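Local coordinates for MutT/nudix family protein (Enterococcus faecalis, PDB 2FML), which is of unknown function but joins a Nudix domain to an NrtR-type winged helix, so it may be a DNA-binding regulator that senses a nucleotide derivative, at residues 40-45 against 87-92; 58-63 against 147-152. All coordinates share one frame; numbering follows the deposited sequence.

Interaction 1 (40-45 against 87-92)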
loop_
_atom_site.group_PDB
_atom_site.type_symbol
_atom_site.label_atom_id
_atom_site.label_comp_id
_atom_site.label_asym_id
_atom_site.label_seq_id
_atom_site.Cartn_x
_atom_site.Cartn_y
_atom_site.Cartn_z
ATOM N N LEU A 40 -12.941 2.261 9.623
ATOM C CA LEU A 40 -11.679 1.707 9.169
ATOM C C LEU A 40 -11.625 0.219 9.502
ATOM O O LEU A 40 -11.765 -0.185 10.653
ATOM C CB LEU A 40 -10.478 2.409 9.851
ATOM C CG LEU A 40 -9.058 1.981 9.277
ATOM C CD1 LEU A 40 -9.007 2.540 7.870
ATOM C CD2 LEU A 40 -7.955 2.579 10.122
ATOM N N THR A 41 -11.387 -0.602 8.482
ATOM C CA THR A 41 -11.287 -2.020 8.715
ATOM C C THR A 41 -9.983 -2.528 8.121
ATOM O O THR A 41 -9.208 -1.754 7.500
ATOM C CB THR A 41 -12.472 -2.828 8.071
ATOM O OG1 THR A 41 -12.514 -2.565 6.682
ATOM C CG2 THR A 41 -13.822 -2.489 8.643
ATOM N N VAL A 42 -9.708 -3.806 8.434
ATOM C CA VAL A 42 -8.547 -4.546 7.972
ATOM C C VAL A 42 -9.109 -5.870 7.464
ATOM O O VAL A 42 -10.081 -6.369 8.004
ATOM C CB VAL A 42 -7.468 -4.819 9.126
ATOM C CG1 VAL A 42 -6.720 -3.580 9.454
ATOM C CG2 VAL A 42 -8.122 -5.406 10.398
ATOM N N ASP A 43 -8.468 -6.444 6.465
ATOM C CA ASP A 43 -8.815 -7.755 5.983
ATOM C C ASP A 43 -7.492 -8.463 5.706
ATOM O O ASP A 43 -6.457 -7.821 5.330
ATOM C CB ASP A 43 -9.622 -7.643 4.664
ATOM C CG ASP A 43 -11.100 -7.336 4.916
ATOM O OD1 ASP A 43 -11.833 -8.268 5.338
ATOM O OD2 ASP A 43 -11.524 -6.156 4.738
HETATM N N MSE A 44 -7.518 -9.785 5.836
HETATM C CA MSE A 44 -6.290 -10.555 5.805
HETATM C C MSE A 44 -6.366 -11.657 4.787
HETATM O O MSE A 44 -7.317 -12.441 4.806
HETATM C CB MSE A 44 -6.022 -11.097 7.197
HETATM C CG MSE A 44 -4.959 -12.123 7.297
HETATM SE SE MSE A 44 -3.112 -11.373 7.115
HETATM C CE MSE A 44 -2.825 -12.095 5.569
ATOM N N VAL A 45 -5.367 -11.698 3.880
ATOM C CA VAL A 45 -5.263 -12.805 2.905
ATOM C C VAL A 45 -4.179 -13.753 3.376
ATOM O O VAL A 45 -3.015 -13.410 3.335
ATOM C CB VAL A 45 -5.000 -12.358 1.459
ATOM C CG1 VAL A 45 -4.913 -13.608 0.544
ATOM C CG2 VAL A 45 -6.101 -11.350 0.936
ATOM N N ASP A 87 -1.477 -4.006 14.117
ATOM C CA ASP A 87 -1.957 -4.570 15.391
ATOM C C ASP A 87 -3.361 -5.175 15.206
ATOM O O ASP A 87 -3.662 -6.289 15.657
ATOM C CB ASP A 87 -2.128 -3.420 16.386
ATOM C CG ASP A 87 -0.819 -2.899 16.927
ATOM O OD1 ASP A 87 0.224 -3.589 16.773
ATOM O OD2 ASP A 87 -0.857 -1.800 17.564
ATOM N N SER A 88 -4.210 -4.399 14.543
ATOM C CA SER A 88 -5.612 -4.739 14.413
ATOM C C SER A 88 -5.792 -6.036 13.550
ATOM O O SER A 88 -6.599 -6.950 13.888
ATOM C CB SER A 88 -6.371 -3.503 13.834
ATOM O OG SER A 88 -7.773 -3.750 13.763
ATOM N N VAL A 89 -5.048 -6.130 12.454
ATOM C CA VAL A 89 -5.235 -7.291 11.546
ATOM C C VAL A 89 -4.766 -8.593 12.200
ATOM O O VAL A 89 -5.371 -9.652 11.997
ATOM C CB VAL A 89 -4.647 -7.082 10.109
ATOM C CG1 VAL A 89 -3.095 -7.226 10.082
ATOM C CG2 VAL A 89 -5.356 -8.037 9.124
ATOM N N LEU A 90 -3.714 -8.498 13.010
ATOM C CA LEU A 90 -3.257 -9.615 13.792
ATOM C C LEU A 90 -4.208 -10.068 14.893
ATOM O O LEU A 90 -4.340 -11.252 15.114
ATOM C CB LEU A 90 -1.869 -9.336 14.412
ATOM C CG LEU A 90 -0.634 -8.883 13.604
ATOM C CD1 LEU A 90 0.548 -8.719 14.615
ATOM C CD2 LEU A 90 -0.321 -9.810 12.513
ATOM N N ARG A 91 -4.821 -9.112 15.590
ATOM C CA ARG A 91 -5.866 -9.352 16.606
ATOM C C ARG A 91 -7.152 -9.962 15.979
ATOM O O ARG A 91 -7.690 -10.946 16.500
ATOM C CB ARG A 91 -6.210 -8.009 17.232
ATOM C CG ARG A 91 -6.900 -7.998 18.591
ATOM C CD ARG A 91 -7.551 -6.661 18.733
ATOM N NE ARG A 91 -8.874 -6.851 18.226
ATOM C CZ ARG A 91 -9.546 -6.120 17.369
ATOM N NH1 ARG A 91 -9.102 -5.008 16.809
ATOM N NH2 ARG A 91 -10.727 -6.559 17.082
ATOM N N GLU A 92 -7.629 -9.388 14.879
ATOM C CA GLU A 92 -8.815 -9.903 14.146
ATOM C C GLU A 92 -8.644 -11.277 13.549
ATOM O O GLU A 92 -9.568 -12.077 13.572
ATOM C CB GLU A 92 -9.278 -8.935 13.078
ATOM C CG GLU A 92 -9.905 -7.680 13.665
ATOM C CD GLU A 92 -11.326 -7.898 14.266
ATOM O OE1 GLU A 92 -12.006 -8.918 13.983
ATOM O OE2 GLU A 92 -11.787 -6.997 14.995
#
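Ser88 OG rests 3.8 Å from Val42 CG2 and also makes a weak hydrogen bond to Glu83 OE1, just ahead of helix 85-97. Arg91 NH1 forms a salt bridge with that same Glu83 oxygen, and Arg91 NH2 forms another with Glu95.

Across the contact itself the meeting is apolar. Val42 and Val89 face each other, with Val42 CB 3.7 Å from Val89 CB. The branches pass at a slant. With Val42 CG1 anti to the carbonyl carbon (chi1 -74°), CG2 falls between the backbone N and the carbonyl carbon. From there Val42 CG2 touches the helix backbone, 3.6 Å from Val89 CA. Val89 CG2 lies against both Val42 CB and Met44 CB, 3.7 Å from Met44 CB. One valine branch thus meets two strand residues that point to the same side.

Residues 77-98 form the Nudix box, whose helix is packed here on the central sheet. Strand 40-45 and helix segment 87-92 run at 59° to each other, with their axes 8.0 Å apart at closest. Glu92 adds its aliphatic part, with Glu92 CG 4.4 Å from Val42 CG2. In Nudix enzymes this helix carries glutamates that bind divalent metal. For this protein such a role is only inferred by similarity.

Met44 is modelled as selenomethionine. Its CG is anti to the backbone N (chi1 168°), and the chain then bends away from the helix. Met44 and Val89 both touch Tyr128 of strand 123-131.

Asp43 alternates with these residues and points away from the helix. Its OD2 is hydrogen-bonded to Thr125 OG1 and to a bound glycerol.

Interaction 2 (58-63 against 147-152); sequences VLLIQR and HWFNLE
Val58 and Phe149 exchange two backbone hydrogen bonds, Phe149 N to Val58 O at 2.7 Å and Val58 N to Phe149 O at 2.8 Å. Leu60 and His147 form the next such pair. Leu60 N reaches His147 O at 3.0 Å, and His147 N reaches Leu60 O at 3.1 Å. These two bonds are longer but straighter than the first pair, with N-H...O angles of 168° and 166°. Leu59 and Trp148 lie between them as a non-hydrogen-bonded pair. This is an antiparallel ladder joining strands 55-63 and 143-154 of the Nudix sheet.

Side chains fill both faces. Leu60 CD1 stands over the middle of the Phe149 ring, 3.6 Å from its centroid, in a CH-pi contact. Trp72 meets the same ring edge-to-face. Val58 CG1 packs beside Phe149 CB and reaches Leu151 CB at 4.2 Å.

On the other face, Leu59 CB lies over the six-membered ring of Trp148, offset toward the rim. Trp148 CG is anti to the carbonyl carbon (chi1 -77°), which swings the indole back over strand 58-63. Its NE1 is hydrogen-bonded to Glu135 O.

The backbone bonds fix the register of the two strands, while aliphatic groups laid on aromatic rings add apolar packing on each face.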
loop_
_atom_site.group_PDB
_atom_site.type_symbol
_atom_site.label_atom_id
_atom_site.label_comp_id
_atom_site.label_asym_id
_atom_site.label_seq_id
_atom_site.Cartn_x
_atom_site.Cartn_y
_atom_site.Cartn_z
ATOM N N VAL A 58 -6.208 -20.845 0.537
ATOM C CA VAL A 58 -6.459 -19.516 1.058
ATOM C C VAL A 58 -7.563 -19.633 2.134
ATOM O O VAL A 58 -8.498 -20.415 1.963
ATOM C CB VAL A 58 -6.864 -18.536 -0.078
ATOM C CG1 VAL A 58 -8.143 -19.035 -0.803
ATOM C CG2 VAL A 58 -7.019 -17.062 0.496
ATOM N N LEU A 59 -7.416 -18.923 3.250
ATOM C CA LEU A 59 -8.377 -19.049 4.336
ATOM C C LEU A 59 -9.592 -18.123 4.079
ATOM O O LEU A 59 -9.395 -16.935 3.777
ATOM C CB LEU A 59 -7.719 -18.710 5.680
ATOM C CG LEU A 59 -8.514 -18.964 6.947
ATOM C CD1 LEU A 59 -7.616 -18.855 8.127
ATOM C CD2 LEU A 59 -9.611 -17.880 7.013
ATOM N N LEU A 60 -10.799 -18.675 4.191
ATOM C CA LEU A 60 -12.067 -17.900 4.046
ATOM C C LEU A 60 -12.923 -18.216 5.256
ATOM O O LEU A 60 -12.788 -19.271 5.838
ATOM C CB LEU A 60 -12.859 -18.277 2.789
ATOM C CG LEU A 60 -12.232 -18.014 1.429
ATOM C CD1 LEU A 60 -13.198 -18.351 0.289
ATOM C CD2 LEU A 60 -11.766 -16.514 1.318
ATOM N N ILE A 61 -13.811 -17.301 5.621
ATOM C CA ILE A 61 -14.762 -17.563 6.685
ATOM C C ILE A 61 -16.118 -17.378 6.068
ATOM O O ILE A 61 -16.263 -16.601 5.123
ATOM C CB ILE A 61 -14.654 -16.552 7.864
ATOM C CG1 ILE A 61 -14.871 -15.111 7.335
ATOM C CG2 ILE A 61 -13.345 -16.695 8.581
ATOM C CD1 ILE A 61 -15.504 -14.130 8.327
ATOM N N GLN A 62 -17.117 -18.086 6.621
ATOM C CA GLN A 62 -18.519 -17.846 6.304
ATOM C C GLN A 62 -19.051 -16.907 7.363
ATOM O O GLN A 62 -19.084 -17.237 8.553
ATOM C CB GLN A 62 -19.361 -19.123 6.254
ATOM C CG GLN A 62 -20.798 -18.825 5.911
ATOM C CD GLN A 62 -21.660 -20.048 5.723
ATOM O OE1 GLN A 62 -22.453 -20.141 4.754
ATOM N NE2 GLN A 62 -21.550 -20.976 6.640
ATOM N N ARG A 63 -19.472 -15.731 6.905
ATOM C CA ARG A 63 -19.966 -14.687 7.807
ATOM C C ARG A 63 -21.262 -15.108 8.445
ATOM O O ARG A 63 -22.144 -15.629 7.792
ATOM C CB ARG A 63 -20.149 -13.392 7.033
ATOM C CG ARG A 63 -18.815 -12.900 6.333
ATOM C CD ARG A 63 -19.073 -11.583 5.615
ATOM N NE ARG A 63 -19.869 -10.656 6.423
ATOM C CZ ARG A 63 -19.387 -9.821 7.345
ATOM N NH1 ARG A 63 -18.065 -9.777 7.616
ATOM N NH2 ARG A 63 -20.248 -9.043 8.014
ATOM N N HIS A 147 -12.277 -22.134 6.872
ATOM C CA HIS A 147 -11.682 -23.254 6.137
ATOM C C HIS A 147 -10.561 -22.733 5.306
ATOM O O HIS A 147 -10.584 -21.583 4.835
ATOM C CB HIS A 147 -12.688 -23.899 5.184
ATOM C CG HIS A 147 -13.874 -24.524 5.848
ATOM N ND1 HIS A 147 -15.175 -24.126 5.583
ATOM C CD2 HIS A 147 -13.964 -25.541 6.745
ATOM C CE1 HIS A 147 -16.010 -24.876 6.291
ATOM N NE2 HIS A 147 -15.301 -25.723 7.018
ATOM N N TRP A 148 -9.613 -23.619 5.054
ATOM C CA TRP A 148 -8.602 -23.431 4.034
ATOM C C TRP A 148 -9.241 -23.866 2.724
ATOM O O TRP A 148 -9.496 -25.045 2.518
ATOM C CB TRP A 148 -7.384 -24.339 4.347
ATOM C CG TRP A 148 -6.495 -23.810 5.443
ATOM C CD1 TRP A 148 -6.303 -24.346 6.719
ATOM C CD2 TRP A 148 -5.648 -22.653 5.367
ATOM N NE1 TRP A 148 -5.426 -23.561 7.422
ATOM C CE2 TRP A 148 -4.991 -22.534 6.612
ATOM C CE3 TRP A 148 -5.391 -21.693 4.363
ATOM C CZ2 TRP A 148 -4.096 -21.507 6.880
ATOM C CZ3 TRP A 148 -4.487 -20.680 4.624
ATOM C CH2 TRP A 148 -3.821 -20.620 5.882
ATOM N N PHE A 149 -9.508 -22.914 1.837
ATOM C CA PHE A 149 -10.036 -23.210 0.522
ATOM C C PHE A 149 -8.895 -23.569 -0.412
ATOM O O PHE A 149 -7.858 -22.923 -0.433
ATOM C CB PHE A 149 -10.806 -22.001 -0.038
ATOM C CG PHE A 149 -12.276 -21.956 0.375
ATOM C CD1 PHE A 149 -12.641 -21.861 1.720
ATOM C CD2 PHE A 149 -13.288 -21.937 -0.608
ATOM C CE1 PHE A 149 -13.980 -21.837 2.099
ATOM C CE2 PHE A 149 -14.664 -21.881 -0.253
ATOM C CZ PHE A 149 -14.995 -21.863 1.103
ATOM N N ASN A 150 -9.102 -24.595 -1.200
ATOM C CA ASN A 150 -8.218 -24.880 -2.305
ATOM C C ASN A 150 -8.163 -23.734 -3.294
ATOM O O ASN A 150 -9.194 -23.277 -3.787
ATOM C CB ASN A 150 -8.792 -26.062 -3.055
ATOM C CG ASN A 150 -7.797 -27.115 -3.259
ATOM O OD1 ASN A 150 -7.863 -28.173 -2.594
ATOM N ND2 ASN A 150 -6.789 -26.834 -4.125
ATOM N N LEU A 151 -6.971 -23.290 -3.621
ATOM C CA LEU A 151 -6.811 -22.221 -4.592
ATOM C C LEU A 151 -6.022 -22.712 -5.847
ATOM O O LEU A 151 -4.851 -23.103 -5.768
ATOM C CB LEU A 151 -6.142 -21.037 -3.895
ATOM C CG LEU A 151 -5.383 -20.077 -4.812
ATOM C CD1 LEU A 151 -6.309 -19.201 -5.696
ATOM C CD2 LEU A 151 -4.451 -19.219 -3.948
ATOM N N GLU A 152 -6.649 -22.655 -7.011
ATOM C CA GLU A 152 -6.031 -23.153 -8.234
ATOM C C GLU A 152 -6.136 -22.133 -9.376
ATOM O O GLU A 152 -7.219 -21.551 -9.614
ATOM C CB GLU A 152 -6.698 -24.473 -8.600
ATOM C CG GLU A 152 -6.182 -25.114 -9.804
ATOM C CD GLU A 152 -5.974 -26.595 -9.625
ATOM O OE1 GLU A 152 -6.912 -27.283 -9.135
ATOM O OE2 GLU A 152 -4.870 -27.087 -9.991
#

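How the interactions relate
Interaction 1 and interaction 2 share one sheet in the Nudix domain. Strand 39-50 carries the first and strand 55-63 the second, and the two strands are antiparallel neighbours. The centres of the contacts are about 17 Å apart. They touch directly through packing of Val45 CG1 against Val58 CG2, 4.0 Å apart. Interaction 1 attaches the Nudix box helix to the sheet. Interaction 2 adds strand 143-154 beside strand 55-63. Their segments alternate along the chain. A glycerol, probably from the crystallisation liquor, lies about 3 Å from the side chain of Asp43, which points away from that helix. Judged by the family, any metal site would probably lie by the helix of interaction 1.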